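Local coordinates for protein DNA double-strand break repair nuclease NurA (Sulfolobus solfataricus, PDB 2YGK) that acts as a manganese-dependent nuclease in DNA double-strand break repair, probably working with the HerA helicase to resect DNA ends, at residues A[55-60]-A[114-119]; A[76-81]-A[88-93]; A[119-124]-A[187-192]; A[72-77]-A[109-114]; A[130-135]-A[197-202]. All coordinates share one frame; numbering follows the deposited sequence.

Overall arrangement
All five contacts lie within one RNase H-like unit built on a mixed sheet. Contacts 1 and 5 meet at the manganese ion, D58 coming from the first and D133 from the second; the centres of the two contacts are about 11 Å apart. Contacts 4, 1 and 3, in that order, run along helix 104-123, contact 3 joining it to helix 171-193 and the others laying it on the sheet. Contact 2 pairs strands further out; its centre is about 7 Å from that of contact 1, and A56 N lies 2.7 Å from V79 O. D123 of contact 3 reaches S78 and S90 of contact 2. The M112 side chain of contact 4 is, at its nearest atom, about 5 Å from the manganese.

Contact 1: residues A[55-60]-A[114-119]; sequences VAIDGG and ALELSL. With MN (manganese (II) ion), chain C.
I57 and E116 meet where strand 55-60 passes over helix 114-119, the short axes 7.8 Å apart and nearly antiparallel at 164°. The tight part is at the methyl CG2 of I57, which sits 3.5 Å from E116 CA and 3.6 Å from E116 CB. With CG1 beside the backbone N (chi1 -65°), this methyl is left anti to that N and directed at the helix. Beyond its CG the glutamate is extended and reaches across to the strand, bringing E116 OE2 to 3.4 Å from G59 CA; a side-chain carbon on G59 would clash with this oxygen. The carboxylate of E116 lies beside that of D58, both pointing the same way with planes 58° apart, and D58 OD1 and E116 OE1 stay 4.0 Å apart. D58 OD1 also binds the manganese ion at 2.4 Å, while E116 OE1 forms a salt bridge with K139. The looser part is toward L119, whose CB approaches I57 CG1 only to 4.4 Å, still inside the protein; the solvent side is that of S118, partly exposed on the far side of the helix. With E116 replaced by an alanine, K139 would probably lose its charged partner and a gap would open beside G59, next to the metal site. Within the RNase H-like sheet, strand 54-65 lies between strands 129-133 and 70-82, with helix 300-309 touching A56 and D58. Helix 104-123 lies on the I57 side of the sheet, where L117 continues the packing onto helix 171-193.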
# COMPACT_ATOMS: atom_id res chain seq x y z
N VAL A 55 -12.27 16.07 -22.88
CA VAL A 55 -12.95 15.67 -21.66
C VAL A 55 -11.94 14.84 -20.89
O VAL A 55 -11.50 13.80 -21.37
CB VAL A 55 -14.24 14.83 -21.94
CG1 VAL A 55 -14.84 14.30 -20.61
CG2 VAL A 55 -15.26 15.63 -22.70
N ALA A 56 -11.59 15.27 -19.69
CA ALA A 56 -10.68 14.52 -18.83
C ALA A 56 -11.46 13.85 -17.67
O ALA A 56 -12.39 14.40 -17.14
CB ALA A 56 -9.63 15.42 -18.26
N ILE A 57 -11.03 12.65 -17.30
CA ILE A 57 -11.61 11.94 -16.22
C ILE A 57 -10.49 11.51 -15.31
O ILE A 57 -9.50 10.92 -15.79
CB ILE A 57 -12.37 10.67 -16.67
CG1 ILE A 57 -13.61 11.03 -17.53
CG2 ILE A 57 -12.85 9.84 -15.44
CD1 ILE A 57 -13.43 10.77 -19.02
N ASP A 58 -10.65 11.80 -14.00
CA ASP A 58 -9.85 11.17 -12.96
C ASP A 58 -10.66 10.77 -11.76
O ASP A 58 -11.85 11.20 -11.61
CB ASP A 58 -8.73 12.11 -12.51
CG ASP A 58 -7.51 11.35 -12.00
OD1 ASP A 58 -7.61 10.18 -11.65
OD2 ASP A 58 -6.41 11.91 -12.02
N GLY A 59 -10.02 10.03 -10.85
CA GLY A 59 -10.71 9.54 -9.66
C GLY A 59 -9.89 9.57 -8.40
O GLY A 59 -8.65 9.64 -8.44
N GLY A 60 -10.61 9.52 -7.27
CA GLY A 60 -10.01 9.59 -5.94
C GLY A 60 -10.74 8.63 -5.04
O GLY A 60 -11.91 8.34 -5.28
N ALA A 114 -14.08 1.84 -11.88
CA ALA A 114 -15.43 1.71 -12.41
C ALA A 114 -16.13 3.05 -12.68
O ALA A 114 -16.72 3.23 -13.74
CB ALA A 114 -16.26 0.87 -11.50
N LEU A 115 -16.06 4.00 -11.74
CA LEU A 115 -16.78 5.26 -11.88
C LEU A 115 -16.13 6.15 -12.93
O LEU A 115 -16.82 6.84 -13.70
CB LEU A 115 -16.87 6.01 -10.56
CG LEU A 115 -17.70 5.35 -9.45
CD1 LEU A 115 -17.59 6.18 -8.16
CD2 LEU A 115 -19.15 5.17 -9.84
N GLU A 116 -14.79 6.15 -12.95
CA GLU A 116 -14.05 6.85 -13.99
C GLU A 116 -14.52 6.35 -15.34
O GLU A 116 -15.02 7.11 -16.16
CB GLU A 116 -12.54 6.62 -13.86
CG GLU A 116 -11.92 7.36 -12.73
CD GLU A 116 -10.47 6.98 -12.45
OE1 GLU A 116 -9.62 7.10 -13.31
OE2 GLU A 116 -10.17 6.60 -11.32
N LEU A 117 -14.34 5.05 -15.57
CA LEU A 117 -14.63 4.49 -16.88
C LEU A 117 -16.09 4.69 -17.22
O LEU A 117 -16.40 4.99 -18.37
CB LEU A 117 -14.30 3.01 -16.95
CG LEU A 117 -12.85 2.57 -16.68
CD1 LEU A 117 -12.91 1.05 -16.55
CD2 LEU A 117 -11.78 3.07 -17.76
N SER A 118 -17.01 4.58 -16.26
CA SER A 118 -18.38 4.87 -16.65
C SER A 118 -18.64 6.36 -16.98
O SER A 118 -19.50 6.65 -17.76
CB SER A 118 -19.40 4.33 -15.65
OG SER A 118 -19.52 5.21 -14.58
N LEU A 119 -17.88 7.29 -16.43
CA LEU A 119 -18.02 8.70 -16.83
C LEU A 119 -17.41 8.92 -18.21
O LEU A 119 -17.82 9.81 -18.97
CB LEU A 119 -17.38 9.64 -15.81
CG LEU A 119 -18.09 9.77 -14.46
CD1 LEU A 119 -17.34 10.63 -13.47
CD2 LEU A 119 -19.43 10.37 -14.69
MN MN C . -6.06 8.52 -10.86

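Contact 2: residues A[76-81]-A[88-93]; sequences AESVIG and TLSEDG
E77 and T88 approach at a slant across this antiparallel hairpin. The glutamate is extended, and the T88 methyl CG2 comes 3.2 Å from E77 OE2. On the same face E77 and E91 run side by side and point the same way, with carboxylate planes 66° apart and E77 OE2 to E91 OE2 at 4.3 Å. S78 is turned differently: its OG sits between the backbone N and the carbonyl carbon (chi1 63°), where it accepts S90 N at 3.0 Å. This bond belongs to a beta bulge in which L89 and S90 both stand opposite S78, so the register slips by one between the pairs E77-E91 and V79-T88. The bulge's other bond, L89 N to S78 O, is nearly straight at 178°, though its donor lies above the carbonyl plane. Before the bulge, A76 and D92 form a hydrogen-bonded pair, and beyond it I80 CB rests 3.8 Å from L89 CD1. The chemistry is divided. In the bulge, S78 OG and S90 OG both bond to D123 of helix 104-123; on the glutamate face the acids, with D308 also close to E77, would be expected to repel one another, offset perhaps in part by a weak, long ion pair from E91 to K4 of the second subunit.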
# COMPACT_ATOMS: atom_id res chain seq x y z
N ALA A 76 -15.35 10.23 -8.76
CA ALA A 76 -14.75 10.50 -10.04
C ALA A 76 -15.42 11.74 -10.63
O ALA A 76 -16.58 12.05 -10.30
CB ALA A 76 -14.85 9.28 -10.97
N GLU A 77 -14.68 12.44 -11.47
CA GLU A 77 -15.17 13.62 -12.11
C GLU A 77 -14.74 13.66 -13.57
O GLU A 77 -13.62 13.32 -13.90
CB GLU A 77 -14.59 14.82 -11.38
CG GLU A 77 -15.04 16.15 -11.90
CD GLU A 77 -14.59 17.27 -11.02
OE1 GLU A 77 -13.49 17.74 -11.12
OE2 GLU A 77 -15.30 17.73 -10.17
N SER A 78 -15.66 14.06 -14.44
CA SER A 78 -15.33 14.42 -15.81
C SER A 78 -15.21 15.95 -15.88
O SER A 78 -15.92 16.69 -15.18
CB SER A 78 -16.38 13.90 -16.82
OG SER A 78 -17.65 14.49 -16.60
N VAL A 79 -14.30 16.39 -16.73
CA VAL A 79 -13.97 17.79 -16.88
C VAL A 79 -13.82 18.09 -18.38
O VAL A 79 -13.04 17.41 -19.07
CB VAL A 79 -12.64 18.12 -16.15
CG1 VAL A 79 -12.09 19.42 -16.63
CG2 VAL A 79 -12.85 18.16 -14.67
N ILE A 80 -14.59 19.07 -18.87
CA ILE A 80 -14.44 19.55 -20.25
C ILE A 80 -13.54 20.78 -20.31
O ILE A 80 -13.77 21.76 -19.59
CB ILE A 80 -15.81 19.84 -20.93
CG1 ILE A 80 -15.65 19.94 -22.46
CG2 ILE A 80 -16.45 21.14 -20.39
CD1 ILE A 80 -16.85 19.42 -23.24
N GLY A 81 -12.51 20.73 -21.17
CA GLY A 81 -11.59 21.86 -21.38
C GLY A 81 -11.21 22.19 -22.83
O GLY A 81 -11.02 21.31 -23.66
N THR A 88 -16.23 21.52 -14.96
CA THR A 88 -16.68 20.16 -14.60
C THR A 88 -18.00 19.83 -15.27
O THR A 88 -18.86 20.69 -15.39
CB THR A 88 -16.87 19.96 -13.10
OG1 THR A 88 -17.64 21.05 -12.60
CG2 THR A 88 -15.56 19.96 -12.38
N LEU A 89 -18.13 18.59 -15.70
CA LEU A 89 -19.29 18.11 -16.38
C LEU A 89 -20.11 17.30 -15.42
O LEU A 89 -21.18 17.70 -15.05
CB LEU A 89 -18.88 17.25 -17.57
CG LEU A 89 -18.79 17.90 -18.94
CD1 LEU A 89 -18.03 16.94 -19.82
CD2 LEU A 89 -20.19 18.20 -19.49
N SER A 90 -19.58 16.15 -15.02
CA SER A 90 -20.24 15.28 -14.06
C SER A 90 -19.35 15.02 -12.86
O SER A 90 -18.12 15.12 -12.95
CB SER A 90 -20.56 13.95 -14.72
OG SER A 90 -21.30 14.16 -15.90
N GLU A 91 -19.98 14.71 -11.73
CA GLU A 91 -19.35 14.17 -10.53
C GLU A 91 -20.12 12.93 -10.11
O GLU A 91 -21.34 12.88 -10.17
CB GLU A 91 -19.37 15.18 -9.38
CG GLU A 91 -18.66 16.51 -9.64
CD GLU A 91 -19.60 17.63 -10.09
OE1 GLU A 91 -20.44 17.44 -11.02
OE2 GLU A 91 -19.48 18.73 -9.50
N ASP A 92 -19.41 11.92 -9.66
CA ASP A 92 -19.99 10.63 -9.40
C ASP A 92 -19.14 10.03 -8.30
O ASP A 92 -17.93 9.93 -8.44
CB ASP A 92 -19.91 9.78 -10.67
CG ASP A 92 -20.92 8.67 -10.71
OD1 ASP A 92 -21.38 8.18 -9.64
OD2 ASP A 92 -21.27 8.25 -11.84
N GLY A 93 -19.77 9.69 -7.18
CA GLY A 93 -19.06 9.19 -6.02
C GLY A 93 -19.96 8.68 -4.90
O GLY A 93 -21.01 9.23 -4.65

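Contact 3: residues A[119-124]-A[187-192]; sequences LALRDG and SKIIEE
L121 and I189 carry the apolar part of this helix pair. L121 CG lies 3.8 Å from I189 CG1, the two side chains crossing at a slant, and the end of the isoleucine extends further to put its CD1 3.7 Å from A120 CB. I189 is able to reach both residues because its CG1 stands beside the backbone N (chi1 -66°), which carries the longer branch toward helix 119-123. The short axes are 9.9 Å apart and cross at 32°; A120, with its small side chain, takes the I189 methyl, and L121 lies beside it. Helix 171-193 leads into strand 197-201, which runs parallel beside strand 129-133; it thus belongs to a beta-alpha-beta crossover of the RNase H-like fold, and here it packs on the helix that precedes the first of those strands. At the outer side of the contact the touches are mixed in character. L121 CD2 meets K188 CB at 4.0 Å and, one turn further along the same helix, E192 OE1 at 3.6 Å, so the leucine methyl lies against the stem of a lysine and the end of an extended glutamate. Charged bonds stay within each helix or go elsewhere: K188 NZ makes a salt bridge with E191 OE2 at 2.9 Å, arriving 36° out of the carboxylate plane, and D123 OD1 makes one with K126.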
# COMPACT_ATOMS: atom_id res chain seq x y z
N LEU A 119 -17.88 7.29 -16.43
CA LEU A 119 -18.02 8.70 -16.83
C LEU A 119 -17.41 8.92 -18.21
O LEU A 119 -17.82 9.81 -18.97
CB LEU A 119 -17.38 9.64 -15.81
CG LEU A 119 -18.09 9.77 -14.46
CD1 LEU A 119 -17.34 10.63 -13.47
CD2 LEU A 119 -19.43 10.37 -14.69
N ALA A 120 -16.42 8.12 -18.57
CA ALA A 120 -15.88 8.20 -19.92
C ALA A 120 -16.99 7.85 -20.93
O ALA A 120 -17.06 8.42 -22.03
CB ALA A 120 -14.68 7.28 -20.07
N LEU A 121 -17.87 6.92 -20.58
CA LEU A 121 -18.98 6.61 -21.45
C LEU A 121 -20.05 7.66 -21.34
O LEU A 121 -20.66 8.03 -22.33
CB LEU A 121 -19.59 5.27 -21.13
CG LEU A 121 -18.70 4.10 -21.52
CD1 LEU A 121 -19.16 2.88 -20.73
CD2 LEU A 121 -18.74 3.81 -23.03
N ARG A 122 -20.30 8.16 -20.14
CA ARG A 122 -21.26 9.22 -20.03
C ARG A 122 -20.89 10.43 -20.91
O ARG A 122 -21.64 10.79 -21.78
CB ARG A 122 -21.46 9.65 -18.58
CG ARG A 122 -22.73 10.44 -18.36
CD ARG A 122 -23.03 10.65 -16.88
NE ARG A 122 -23.69 11.94 -16.67
CZ ARG A 122 -23.91 12.51 -15.48
NH1 ARG A 122 -23.50 11.92 -14.35
NH2 ARG A 122 -24.51 13.69 -15.43
N ASP A 123 -19.73 11.03 -20.70
CA ASP A 123 -19.48 12.36 -21.25
C ASP A 123 -18.44 12.36 -22.33
O ASP A 123 -18.09 13.42 -22.83
CB ASP A 123 -19.04 13.34 -20.16
CG ASP A 123 -20.02 13.42 -18.98
OD1 ASP A 123 -21.24 13.58 -19.19
OD2 ASP A 123 -19.55 13.34 -17.84
N GLY A 124 -17.97 11.18 -22.72
CA GLY A 124 -16.89 11.10 -23.71
C GLY A 124 -17.21 11.75 -25.05
O GLY A 124 -16.38 12.43 -25.64
N SER A 187 -13.65 -1.96 -22.71
CA SER A 187 -14.01 -2.49 -24.03
C SER A 187 -15.08 -1.69 -24.74
O SER A 187 -15.03 -1.57 -25.96
CB SER A 187 -14.47 -3.94 -23.92
OG SER A 187 -13.38 -4.73 -23.51
N LYS A 188 -16.04 -1.15 -24.00
CA LYS A 188 -17.06 -0.31 -24.59
C LYS A 188 -16.46 1.01 -25.05
O LYS A 188 -16.78 1.50 -26.12
CB LYS A 188 -18.22 -0.08 -23.61
CG LYS A 188 -18.95 -1.40 -23.26
CD LYS A 188 -20.48 -1.35 -23.50
CE LYS A 188 -20.85 -1.24 -25.00
NZ LYS A 188 -20.97 -2.57 -25.69
N ILE A 189 -15.57 1.56 -24.23
CA ILE A 189 -14.93 2.83 -24.52
C ILE A 189 -14.11 2.75 -25.83
O ILE A 189 -14.23 3.60 -26.69
CB ILE A 189 -14.07 3.28 -23.35
CG1 ILE A 189 -14.96 3.58 -22.15
CG2 ILE A 189 -13.28 4.51 -23.71
CD1 ILE A 189 -14.20 3.68 -20.80
N ILE A 190 -13.34 1.69 -25.96
CA ILE A 190 -12.54 1.44 -27.13
C ILE A 190 -13.39 1.33 -28.36
O ILE A 190 -13.07 1.92 -29.38
CB ILE A 190 -11.74 0.13 -27.02
CG1 ILE A 190 -10.77 0.18 -25.84
CG2 ILE A 190 -10.93 -0.11 -28.30
CD1 ILE A 190 -9.81 1.35 -25.89
N GLU A 191 -14.48 0.61 -28.29
CA GLU A 191 -15.30 0.48 -29.49
C GLU A 191 -16.10 1.74 -29.86
O GLU A 191 -16.34 1.97 -31.02
CB GLU A 191 -16.19 -0.76 -29.45
CG GLU A 191 -17.31 -0.71 -28.45
CD GLU A 191 -18.24 -1.90 -28.56
OE1 GLU A 191 -18.54 -2.32 -29.70
OE2 GLU A 191 -18.66 -2.42 -27.49
N GLU A 192 -16.49 2.55 -28.89
CA GLU A 192 -17.24 3.76 -29.18
C GLU A 192 -16.28 4.91 -29.54
O GLU A 192 -16.63 5.83 -30.32
CB GLU A 192 -18.13 4.12 -27.97
CG GLU A 192 -18.71 5.55 -27.98
CD GLU A 192 -19.84 5.79 -26.95
OE1 GLU A 192 -20.16 4.88 -26.14
OE2 GLU A 192 -20.41 6.91 -26.98

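Contact 4: residues A[72-77]-A[109-114]; sequences YAVGAE and SLLMEA
Y72 and L111 are brought together by two different first torsions: the tyrosine ring stands between its own backbone N and carbonyl carbon (chi1 70°), whereas the leucine CG lies opposite its N (chi1 178°). The side chains cross at about a right angle, and L111 CD2 comes 4.0 Å from Y72 CE2 and 4.2 Å from Y72 OH, meeting the ring obliquely. On the next residue of the same strand face, V74 sends CG1 toward the helix, where it lies 4.1 Å from both M112 N and M112 CB and 4.3 Å from L111 CG. V74 thus sits over the backbone between two successive helix residues. The short axes come as close as 7.6 Å and run nearly side by side at 25°; what looseness there is lies in the side chains, none of which approaches nearer than the tyrosine and leucine do. Helix 104-123 follows the third strand of the antiparallel 54-65, 70-82, 85-98 part of the RNase H-like sheet and returns across its face, and these residues form part of its seam with the middle strand. I108, L115 and L119 extend the same seam toward Y72, V74 and A76. The tyrosine ring also stacks with F98, and L111 is met by L162 and I166 of helix 162-166. M112, a selenomethionine in this crystal, touches V74 through its CB but then bends at chi3 and leads away from strand 72-77. Its side chain comes to about 5 Å from the manganese ion, and its SE packs against G59 and G60 of strand 54-65.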
# COMPACT_ATOMS: atom_id res chain seq x y z
N TYR A 72 -15.07 3.60 3.44
CA TYR A 72 -14.47 4.11 2.22
C TYR A 72 -15.29 5.18 1.54
O TYR A 72 -16.47 5.35 1.78
CB TYR A 72 -14.26 2.99 1.22
CG TYR A 72 -15.56 2.49 0.65
CD1 TYR A 72 -16.26 1.46 1.27
CD2 TYR A 72 -16.10 3.06 -0.48
CE1 TYR A 72 -17.46 0.99 0.75
CE2 TYR A 72 -17.29 2.61 -1.00
CZ TYR A 72 -17.97 1.57 -0.39
OH TYR A 72 -19.17 1.12 -0.93
N ALA A 73 -14.62 5.87 0.64
CA ALA A 73 -15.23 6.90 -0.15
C ALA A 73 -14.51 6.91 -1.47
O ALA A 73 -13.29 6.93 -1.52
CB ALA A 73 -15.08 8.22 0.55
N VAL A 74 -15.28 6.89 -2.55
CA VAL A 74 -14.74 6.97 -3.90
C VAL A 74 -15.44 8.12 -4.60
O VAL A 74 -16.59 8.47 -4.26
CB VAL A 74 -15.07 5.70 -4.70
CG1 VAL A 74 -14.27 4.49 -4.16
CG2 VAL A 74 -16.58 5.44 -4.68
N GLY A 75 -14.76 8.69 -5.60
CA GLY A 75 -15.33 9.75 -6.39
C GLY A 75 -14.61 9.91 -7.73
O GLY A 75 -13.40 9.73 -7.83
N ALA A 76 -15.35 10.23 -8.76
CA ALA A 76 -14.75 10.50 -10.04
C ALA A 76 -15.42 11.74 -10.63
O ALA A 76 -16.58 12.05 -10.30
CB ALA A 76 -14.85 9.28 -10.97
N GLU A 77 -14.68 12.44 -11.47
CA GLU A 77 -15.17 13.62 -12.11
C GLU A 77 -14.74 13.66 -13.57
O GLU A 77 -13.62 13.32 -13.90
CB GLU A 77 -14.59 14.82 -11.38
CG GLU A 77 -15.04 16.15 -11.90
CD GLU A 77 -14.59 17.27 -11.02
OE1 GLU A 77 -13.49 17.74 -11.12
OE2 GLU A 77 -15.30 17.73 -10.17
N SER A 109 -10.30 0.62 -4.86
CA SER A 109 -9.71 1.26 -6.02
C SER A 109 -10.38 0.81 -7.31
O SER A 109 -10.55 1.61 -8.21
CB SER A 109 -8.19 1.08 -6.07
OG SER A 109 -7.82 -0.24 -5.80
N LEU A 110 -10.76 -0.47 -7.41
CA LEU A 110 -11.42 -0.98 -8.60
C LEU A 110 -12.80 -0.34 -8.72
O LEU A 110 -13.28 -0.08 -9.82
CB LEU A 110 -11.56 -2.50 -8.54
CG LEU A 110 -10.24 -3.23 -8.79
CD1 LEU A 110 -10.29 -4.69 -8.37
CD2 LEU A 110 -9.82 -3.12 -10.21
N LEU A 111 -13.45 -0.12 -7.59
CA LEU A 111 -14.71 0.59 -7.57
C LEU A 111 -14.52 2.02 -8.09
O LEU A 111 -15.31 2.50 -8.91
CB LEU A 111 -15.26 0.57 -6.18
CG LEU A 111 -16.57 1.28 -5.87
CD1 LEU A 111 -17.63 1.11 -6.95
CD2 LEU A 111 -17.05 0.76 -4.50
N MSE A 112 -13.43 2.67 -7.68
CA MSE A 112 -13.11 4.00 -8.18
C MSE A 112 -12.90 3.95 -9.70
O MSE A 112 -13.48 4.74 -10.42
CB MSE A 112 -11.90 4.56 -7.45
CG MSE A 112 -11.44 5.95 -7.91
SE MSE A 112 -9.57 6.30 -7.35
CE MSE A 112 -8.81 4.70 -8.22
N GLU A 113 -12.11 2.99 -10.18
CA GLU A 113 -11.86 2.85 -11.60
C GLU A 113 -13.18 2.67 -12.39
O GLU A 113 -13.42 3.33 -13.40
CB GLU A 113 -10.81 1.74 -11.83
CG GLU A 113 -9.28 2.31 -11.77
CD GLU A 113 -8.28 1.55 -10.81
OE1 GLU A 113 -8.57 0.38 -10.41
OE2 GLU A 113 -7.19 2.12 -10.47
N ALA A 114 -14.08 1.84 -11.88
CA ALA A 114 -15.43 1.71 -12.41
C ALA A 114 -16.13 3.05 -12.68
O ALA A 114 -16.72 3.23 -13.74
CB ALA A 114 -16.26 0.87 -11.50

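Contact 5: residues A[130-135]-A[197-202]; sequences ILMDGS and VLWISK. With MN (manganese (II) ion), chain C.
The metal site of the RNase H-like fold lies at the end of this parallel strand pair, where D133 OD2 binds the manganese ion at 2.5 Å, alongside D58. The aspartate CG is anti to the backbone N (chi1 177°), which carries OD2 to the metal. The other oxygen, D133 OD1, accepts from a water at 2.8 Å that is modelled close to I200 O as well and would link this metal-binding residue to strand 197-201. Four backbone bonds zip the strands, from L198 N to I130 O at 2.8 Å through to G134 N, which donates to I200 O. G134 ends the pairing with phi 120°, and these backbone angles call for glycine. On one side of the sheet M132, a selenomethionine in this crystal, lies beside W199 and points the same way; its CG sits over the six-membered ring, 3.7 Å from the centroid and 21° off the normal, a CH-pi contact. V197 CG1 is over the same face, toward the rim, while M132 SE stands oblique at 5.0 Å in a Met-aromatic contact. G134 O is near the ring plane at the tryptophan edge, 3.5 Å from W199 CB. On the other side L131 CD2 rests 3.7 Å from L198 CB. Loss of the W199 ring to an alanine is likely to leave M132 less restrained, with one face of its packing gone. Around the pair, strand 54-65 adjoins strand 129-133, and strand 270-275 adjoins 197-201. L117 and A120 of helix 104-123 pack on M132, L117 also touches W199, and S135 N-caps helix 136-140 by bonding K138 N.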
# COMPACT_ATOMS: atom_id res chain seq x y z
N ILE A 130 -10.65 12.15 -25.34
CA ILE A 130 -10.90 11.82 -23.95
C ILE A 130 -9.57 11.54 -23.30
O ILE A 130 -8.81 10.74 -23.81
CB ILE A 130 -11.79 10.58 -23.81
CG1 ILE A 130 -13.13 10.80 -24.49
CG2 ILE A 130 -12.05 10.24 -22.33
CD1 ILE A 130 -13.98 9.58 -24.42
N LEU A 131 -9.28 12.21 -22.21
CA LEU A 131 -8.05 11.97 -21.47
C LEU A 131 -8.36 11.21 -20.19
O LEU A 131 -9.04 11.73 -19.31
CB LEU A 131 -7.39 13.29 -21.10
CG LEU A 131 -7.29 14.29 -22.23
CD1 LEU A 131 -6.56 15.53 -21.74
CD2 LEU A 131 -6.56 13.60 -23.41
N MSE A 132 -7.85 9.99 -20.10
CA MSE A 132 -7.87 9.23 -18.87
C MSE A 132 -6.52 9.36 -18.18
O MSE A 132 -5.48 9.47 -18.85
CB MSE A 132 -8.07 7.73 -19.14
CG MSE A 132 -9.20 7.38 -20.11
SE MSE A 132 -10.96 7.64 -19.39
CE MSE A 132 -10.82 6.62 -17.77
N ASP A 133 -6.56 9.26 -16.84
CA ASP A 133 -5.38 9.28 -16.00
C ASP A 133 -4.98 7.86 -15.65
O ASP A 133 -5.68 7.19 -14.95
CB ASP A 133 -5.69 10.03 -14.71
CG ASP A 133 -4.53 10.03 -13.76
OD1 ASP A 133 -3.44 10.44 -14.15
OD2 ASP A 133 -4.68 9.64 -12.61
N GLY A 134 -3.84 7.42 -16.15
CA GLY A 134 -3.45 6.03 -16.02
C GLY A 134 -3.25 5.32 -17.35
O GLY A 134 -3.84 5.66 -18.37
N SER A 135 -2.44 4.27 -17.31
CA SER A 135 -2.12 3.50 -18.51
C SER A 135 -3.22 2.54 -18.92
O SER A 135 -3.98 2.05 -18.08
CB SER A 135 -0.88 2.69 -18.25
OG SER A 135 -1.14 1.87 -17.10
N VAL A 197 -9.30 8.17 -27.48
CA VAL A 197 -9.00 8.09 -26.06
C VAL A 197 -7.48 8.10 -25.84
O VAL A 197 -6.75 7.29 -26.44
CB VAL A 197 -9.58 6.83 -25.39
CG1 VAL A 197 -9.50 6.99 -23.92
CG2 VAL A 197 -11.00 6.62 -25.82
N LEU A 198 -7.02 9.00 -24.99
CA LEU A 198 -5.62 9.14 -24.69
C LEU A 198 -5.49 8.76 -23.26
O LEU A 198 -6.08 9.39 -22.40
CB LEU A 198 -5.16 10.57 -24.89
CG LEU A 198 -5.31 11.11 -26.31
CD1 LEU A 198 -4.70 12.47 -26.39
CD2 LEU A 198 -4.68 10.17 -27.34
N TRP A 199 -4.69 7.74 -23.02
CA TRP A 199 -4.48 7.24 -21.72
C TRP A 199 -3.13 7.75 -21.24
O TRP A 199 -2.08 7.22 -21.62
CB TRP A 199 -4.51 5.72 -21.78
CG TRP A 199 -5.76 5.15 -22.40
CD1 TRP A 199 -6.03 4.97 -23.74
CD2 TRP A 199 -6.88 4.62 -21.70
NE1 TRP A 199 -7.25 4.38 -23.90
CE2 TRP A 199 -7.80 4.16 -22.67
CE3 TRP A 199 -7.19 4.48 -20.34
CZ2 TRP A 199 -9.01 3.57 -22.32
CZ3 TRP A 199 -8.38 3.91 -20.00
CH2 TRP A 199 -9.29 3.45 -21.00
N ILE A 200 -3.14 8.72 -20.36
CA ILE A 200 -1.92 9.43 -20.01
C ILE A 200 -1.45 9.13 -18.60
O ILE A 200 -2.26 9.18 -17.67
CB ILE A 200 -2.17 10.91 -20.13
CG1 ILE A 200 -2.43 11.22 -21.62
CG2 ILE A 200 -1.03 11.69 -19.59
CD1 ILE A 200 -2.76 12.63 -21.87
N SER A 201 -0.16 8.85 -18.44
CA SER A 201 0.42 8.65 -17.14
C SER A 201 1.75 9.39 -16.93
O SER A 201 2.56 9.46 -17.83
CB SER A 201 0.57 7.13 -16.78
OG SER A 201 1.14 6.31 -17.80
N LYS A 202 1.92 9.89 -15.71
CA LYS A 202 3.13 10.53 -15.23
C LYS A 202 4.20 9.50 -14.86
O LYS A 202 5.38 9.80 -14.88
CB LYS A 202 2.80 11.39 -14.01
CG LYS A 202 1.82 12.55 -14.26
CD LYS A 202 1.33 13.26 -12.94
CE LYS A 202 1.25 14.83 -13.15
NZ LYS A 202 0.70 15.59 -11.94
MN MN C . -6.06 8.52 -10.86
O HOH W 1 -1.61 11.00 -16.14